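Local coordinates for glycosyltransferase Gtf1 (Streptococcus pneumoniae, PDB 4PQG), which belongs to the GT-B class of glycosyltransferases and carries, besides its two Rossmann-like domains, an extended antiparallel beta-sheet domain, at residues P84-F96 / L125-Y138. Numbering follows the deposited sequence.
Sequences PTSVTVDDVLAYF and LVDENKDLVQHAEY
Val133 packs against Val87, Val89 and Val92 where the short helix 89-93 lies on one face of the extended antiparallel sheet, over strand 133-140 and its neighbours 119-125 and 143-150. Its backbone N gives a firm bond to Val87 O (2.8 Å, N-H...O angle 162°), and a single beta bridge pairs Thr88 with Leu132. On the other side of that bridge, Val89 N makes only a weak bond to Asp131 O.

From CB outward, Val133 meets the helix atom by atom. CB packs against Val92 CG2 at 3.6 Å, and CG1 meets the same methyl. With CG1 anti to the backbone N (chi1 -178°), CG2 turns instead to the first turn of the helix, touching Val89 N and Val89 CG2, each at 3.6 Å. One side chain thus fills the angle between two residues a helical turn apart. Further along the strand, Val92 CG1 sits on Ala136 CB. Next comes Phe96, whose ring runs nearly parallel to that of Tyr138 (planes at 7°) but is slid so far along that the two barely overlap. They meet at their near sides, Phe96 CD1 against Tyr138 CD1.

The helix start is closed by a capping box: Asp91 N donates to Thr88 OG1, while Thr88 N donates to Asp91 OD2, on the anti side and somewhat out of the carboxylate plane. Before the helix, Thr85 OG1 is held by Phe150 O and Asn55 ND2, and its CG2 covers Val133 O, a buried carbonyl for which the model holds no hydrogen-bond partner. Where Asp90 and Asp131 face solvent, one water accepts from Asp90 N, donates weakly to Asp90 OD2 and donates to Asp131 OD2 (2.7 Å), so it lies between the two carboxylates.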
loop_
_atom_site.group_PDB
_atom_site.type_symbol
_atom_site.label_atom_id
_atom_site.label_comp_id
_atom_site.label_asym_id
_atom_site.label_seq_id
_atom_site.Cartn_x
_atom_site.Cartn_y
_atom_site.Cartn_z
ATOM N N PRO A 84 17.422 8.670 -4.235
ATOM C CA PRO A 84 17.150 8.267 -5.616
ATOM C C PRO A 84 18.370 7.638 -6.287
ATOM O O PRO A 84 19.502 7.904 -5.863
ATOM C CB PRO A 84 16.820 9.591 -6.318
ATOM C CG PRO A 84 16.458 10.553 -5.232
ATOM C CD PRO A 84 17.220 10.120 -4.021
ATOM N N THR A 85 18.142 6.819 -7.310
ATOM C CA THR A 85 19.220 6.277 -8.131
ATOM C C THR A 85 19.825 7.403 -8.961
ATOM O O THR A 85 19.104 8.118 -9.657
ATOM C CB THR A 85 18.753 5.128 -9.059
ATOM O OG1 THR A 85 18.326 4.004 -8.268
ATOM C CG2 THR A 85 19.885 4.675 -9.988
ATOM N N SER A 86 21.142 7.575 -8.857
ATOM C CA SER A 86 21.851 8.571 -9.670
ATOM C C SER A 86 23.097 7.995 -10.334
ATOM O O SER A 86 23.778 8.686 -11.089
ATOM C CB SER A 86 22.195 9.803 -8.843
ATOM O OG SER A 86 22.926 9.447 -7.689
ATOM N N VAL A 87 23.375 6.716 -10.075
ATOM C CA VAL A 87 24.462 6.002 -10.734
ATOM C C VAL A 87 24.191 5.838 -12.243
ATOM O O VAL A 87 23.092 5.460 -12.643
ATOM C CB VAL A 87 24.677 4.636 -10.055
ATOM C CG1 VAL A 87 25.609 3.756 -10.859
ATOM C CG2 VAL A 87 25.218 4.835 -8.642
ATOM N N THR A 88 25.208 6.108 -13.066
ATOM C CA THR A 88 25.093 6.008 -14.531
ATOM C C THR A 88 25.635 4.689 -15.068
ATOM O O THR A 88 26.287 3.948 -14.341
ATOM C CB THR A 88 25.873 7.126 -15.241
ATOM O OG1 THR A 88 27.263 7.018 -14.909
ATOM C CG2 THR A 88 25.360 8.497 -14.844
ATOM N N VAL A 89 25.385 4.414 -16.351
ATOM C CA VAL A 89 25.969 3.254 -17.027
ATOM C C VAL A 89 27.493 3.193 -16.875
ATOM O O VAL A 89 28.065 2.117 -16.648
ATOM C CB VAL A 89 25.601 3.216 -18.525
ATOM C CG1 VAL A 89 26.259 2.036 -19.220
ATOM C CG2 VAL A 89 24.092 3.113 -18.689
ATOM N N ASP A 90 28.147 4.338 -17.009
ATOM C CA ASP A 90 29.606 4.400 -16.920
ATOM C C ASP A 90 30.073 4.081 -15.520
ATOM O O ASP A 90 31.056 3.354 -15.342
ATOM C CB ASP A 90 30.114 5.789 -17.325
ATOM C CG ASP A 90 29.958 6.048 -18.803
ATOM O OD1 ASP A 90 30.242 5.128 -19.604
ATOM O OD2 ASP A 90 29.532 7.164 -19.164
ATOM N N ASP A 91 29.371 4.631 -14.534
ATOM C CA ASP A 91 29.628 4.306 -13.130
ATOM C C ASP A 91 29.488 2.818 -12.891
ATOM O O ASP A 91 30.278 2.234 -12.151
ATOM C CB ASP A 91 28.649 5.024 -12.206
ATOM C CG ASP A 91 28.809 6.519 -12.224
ATOM O OD1 ASP A 91 29.948 7.006 -12.401
ATOM O OD2 ASP A 91 27.780 7.201 -12.037
ATOM N N VAL A 92 28.476 2.215 -13.517
ATOM C CA VAL A 92 28.202 0.777 -13.373
ATOM C C VAL A 92 29.298 -0.077 -13.982
ATOM O O VAL A 92 29.778 -1.031 -13.349
ATOM C CB VAL A 92 26.836 0.375 -13.991
ATOM C CG1 VAL A 92 26.740 -1.133 -14.185
ATOM C CG2 VAL A 92 25.707 0.856 -13.115
ATOM N N LEU A 93 29.717 0.268 -15.195
ATOM C CA LEU A 93 30.722 -0.525 -15.901
ATOM C C LEU A 93 32.099 -0.490 -15.216
ATOM O O LEU A 93 32.936 -1.372 -15.452
ATOM C CB LEU A 93 30.821 -0.101 -17.372
ATOM C CG LEU A 93 29.559 -0.244 -18.240
ATOM C CD1 LEU A 93 29.766 0.328 -19.646
ATOM C CD2 LEU A 93 29.035 -1.685 -18.299
ATOM N N ALA A 94 32.316 0.510 -14.356
ATOM C CA ALA A 94 33.543 0.617 -13.561
ATOM C C ALA A 94 33.667 -0.515 -12.529
ATOM O O ALA A 94 34.767 -0.863 -12.108
ATOM C CB ALA A 94 33.614 1.975 -12.864
ATOM N N TYR A 95 32.536 -1.074 -12.111
ATOM C CA TYR A 95 32.545 -2.215 -11.186
ATOM C C TYR A 95 32.982 -3.509 -11.891
ATOM O O TYR A 95 33.463 -4.448 -11.254
ATOM C CB TYR A 95 31.172 -2.401 -10.542
ATOM C CG TYR A 95 30.800 -1.351 -9.508
ATOM C CD1 TYR A 95 31.046 -1.560 -8.144
ATOM C CD2 TYR A 95 30.195 -0.151 -9.891
ATOM C CE1 TYR A 95 30.708 -0.594 -7.196
ATOM C CE2 TYR A 95 29.860 0.822 -8.956
ATOM C CZ TYR A 95 30.110 0.594 -7.606
ATOM O OH TYR A 95 29.750 1.548 -6.668
ATOM N N PHE A 96 32.813 -3.551 -13.207
ATOM C CA PHE A 96 33.162 -4.735 -13.981
ATOM C C PHE A 96 34.397 -4.430 -14.832
ATOM O O PHE A 96 34.763 -3.272 -15.013
ATOM C CB PHE A 96 31.949 -5.203 -14.803
ATOM C CG PHE A 96 30.666 -5.275 -13.994
ATOM C CD1 PHE A 96 30.438 -6.323 -13.090
ATOM C CD2 PHE A 96 29.691 -4.279 -14.107
ATOM C CE1 PHE A 96 29.264 -6.385 -12.342
ATOM C CE2 PHE A 96 28.520 -4.339 -13.351
ATOM C CZ PHE A 96 28.306 -5.389 -12.467
ATOM N N LEU A 125 17.767 0.175 -16.587
ATOM C CA LEU A 125 17.688 1.625 -16.504
ATOM C C LEU A 125 16.449 2.082 -15.766
ATOM O O LEU A 125 15.401 1.436 -15.863
ATOM C CB LEU A 125 17.699 2.234 -17.919
ATOM C CG LEU A 125 18.946 1.932 -18.752
ATOM C CD1 LEU A 125 18.601 1.927 -20.235
ATOM C CD2 LEU A 125 20.063 2.916 -18.436
ATOM N N VAL A 126 16.574 3.190 -15.032
ATOM C CA VAL A 126 15.439 3.805 -14.354
ATOM C C VAL A 126 14.466 4.278 -15.432
ATOM O O VAL A 126 13.264 4.045 -15.336
ATOM C CB VAL A 126 15.868 5.014 -13.476
ATOM C CG1 VAL A 126 14.676 5.660 -12.775
ATOM C CG2 VAL A 126 16.884 4.590 -12.434
ATOM N N ASP A 127 15.023 4.906 -16.466
ATOM C CA ASP A 127 14.256 5.569 -17.520
ATOM C C ASP A 127 14.874 5.191 -18.870
ATOM O O ASP A 127 16.072 5.408 -19.095
ATOM C CB ASP A 127 14.325 7.084 -17.285
ATOM C CG ASP A 127 13.420 7.890 -18.222
ATOM O OD1 ASP A 127 13.313 7.576 -19.429
ATOM O OD2 ASP A 127 12.832 8.875 -17.733
ATOM N N GLU A 128 14.054 4.619 -19.755
ATOM C CA GLU A 128 14.495 4.185 -21.102
ATOM C C GLU A 128 15.308 5.244 -21.845
ATOM O O GLU A 128 16.174 4.908 -22.643
ATOM C CB GLU A 128 13.307 3.783 -21.990
ATOM C CG GLU A 128 12.342 2.767 -21.401
ATOM C CD GLU A 128 11.201 3.394 -20.599
ATOM O OE1 GLU A 128 11.453 4.198 -19.668
ATOM O OE2 GLU A 128 10.033 3.059 -20.892
ATOM N N ASN A 129 15.024 6.515 -21.580
ATOM C CA ASN A 129 15.706 7.608 -22.269
ATOM C C ASN A 129 16.704 8.370 -21.399
ATOM O O ASN A 129 17.076 9.497 -21.712
ATOM C CB ASN A 129 14.687 8.568 -22.896
ATOM C CG ASN A 129 13.581 7.843 -23.654
ATOM O OD1 ASN A 129 12.405 8.145 -23.467
ATOM N ND2 ASN A 129 13.949 6.871 -24.492
ATOM N N LYS A 130 17.135 7.746 -20.307
ATOM C CA LYS A 130 18.200 8.289 -19.467
ATOM C C LYS A 130 19.262 7.214 -19.268
ATOM O O LYS A 130 19.049 6.070 -19.634
ATOM C CB LYS A 130 17.649 8.745 -18.118
ATOM C CG LYS A 130 16.786 9.992 -18.178
ATOM C CD LYS A 130 16.444 10.480 -16.779
ATOM C CE LYS A 130 15.432 11.615 -16.826
ATOM N NZ LYS A 130 15.106 12.096 -15.455
ATOM N N ASP A 131 20.409 7.579 -18.704
ATOM C CA ASP A 131 21.460 6.598 -18.455
ATOM C C ASP A 131 21.627 6.230 -16.962
ATOM O O ASP A 131 22.678 5.720 -16.560
ATOM C CB ASP A 131 22.793 7.038 -19.099
ATOM C CG ASP A 131 23.485 8.161 -18.341
ATOM O OD1 ASP A 131 22.854 8.827 -17.483
ATOM O OD2 ASP A 131 24.682 8.381 -18.610
ATOM N N LEU A 132 20.592 6.479 -16.155
ATOM C CA LEU A 132 20.598 6.087 -14.735
ATOM C C LEU A 132 20.309 4.588 -14.596
ATOM O O LEU A 132 19.395 4.063 -15.253
ATOM C CB LEU A 132 19.597 6.931 -13.929
ATOM C CG LEU A 132 19.734 8.467 -14.007
ATOM C CD1 LEU A 132 18.607 9.169 -13.255
ATOM C CD2 LEU A 132 21.083 8.963 -13.501
ATOM N N VAL A 133 21.089 3.892 -13.760
ATOM C CA VAL A 133 21.009 2.427 -13.659
ATOM C C VAL A 133 20.611 1.962 -12.254
ATOM O O VAL A 133 21.344 2.184 -11.294
ATOM C CB VAL A 133 22.320 1.739 -14.074
ATOM C CG1 VAL A 133 22.173 0.220 -14.009
ATOM C CG2 VAL A 133 22.727 2.160 -15.486
ATOM N N GLN A 134 19.455 1.308 -12.171
ATOM C CA GLN A 134 18.839 0.898 -10.905
ATOM C C GLN A 134 19.549 -0.357 -10.395
ATOM O O GLN A 134 19.864 -0.451 -9.217
ATOM C CB GLN A 134 17.319 0.674 -11.101
ATOM C CG GLN A 134 16.520 0.228 -9.878
ATOM C CD GLN A 134 16.540 -1.288 -9.674
ATOM O OE1 GLN A 134 16.536 -2.059 -10.650
ATOM N NE2 GLN A 134 16.558 -1.726 -8.407
ATOM N N HIS A 135 19.789 -1.310 -11.292
ATOM C CA HIS A 135 20.585 -2.503 -10.980
ATOM C C HIS A 135 21.198 -3.091 -12.223
ATOM O O HIS A 135 20.776 -2.765 -13.332
ATOM C CB HIS A 135 19.779 -3.530 -10.174
ATOM C CG HIS A 135 18.839 -4.378 -10.987
ATOM N ND1 HIS A 135 17.602 -3.975 -11.311
ATOM C CD2 HIS A 135 18.971 -5.676 -11.479
ATOM C CE1 HIS A 135 16.975 -4.945 -11.994
ATOM N NE2 HIS A 135 17.809 -5.994 -12.088
ATOM N N ALA A 136 22.208 -3.943 -12.043
ATOM C CA ALA A 136 22.987 -4.524 -13.148
ATOM C C ALA A 136 23.286 -5.975 -12.853
ATOM O O ALA A 136 23.451 -6.355 -11.684
ATOM C CB ALA A 136 24.291 -3.767 -13.344
ATOM N N GLU A 137 23.369 -6.772 -13.913
ATOM C CA GLU A 137 23.600 -8.208 -13.833
ATOM C C GLU A 137 24.874 -8.597 -14.582
ATOM O O GLU A 137 25.057 -8.205 -15.740
ATOM C CB GLU A 137 22.383 -8.962 -14.400
ATOM C CG GLU A 137 21.084 -8.524 -13.720
ATOM C CD GLU A 137 19.889 -9.394 -14.035
ATOM O OE1 GLU A 137 19.983 -10.209 -14.970
ATOM O OE2 GLU A 137 18.842 -9.231 -13.352
ATOM N N TYR A 138 25.748 -9.357 -13.923
ATOM C CA TYR A 138 27.002 -9.816 -14.539
ATOM C C TYR A 138 26.942 -11.283 -14.878
ATOM O O TYR A 138 26.732 -12.124 -14.004
ATOM C CB TYR A 138 28.204 -9.586 -13.631
ATOM C CG TYR A 138 29.546 -9.967 -14.255
ATOM C CD1 TYR A 138 30.219 -9.083 -15.120
ATOM C CD2 TYR A 138 30.160 -11.198 -13.961
ATOM C CE1 TYR A 138 31.456 -9.421 -15.672
ATOM C CE2 TYR A 138 31.391 -11.550 -14.511
ATOM C CZ TYR A 138 32.033 -10.662 -15.361
ATOM O OH TYR A 138 33.254 -11.005 -15.899
HETATM O O HOH W 1 26.823 6.658 -18.643
#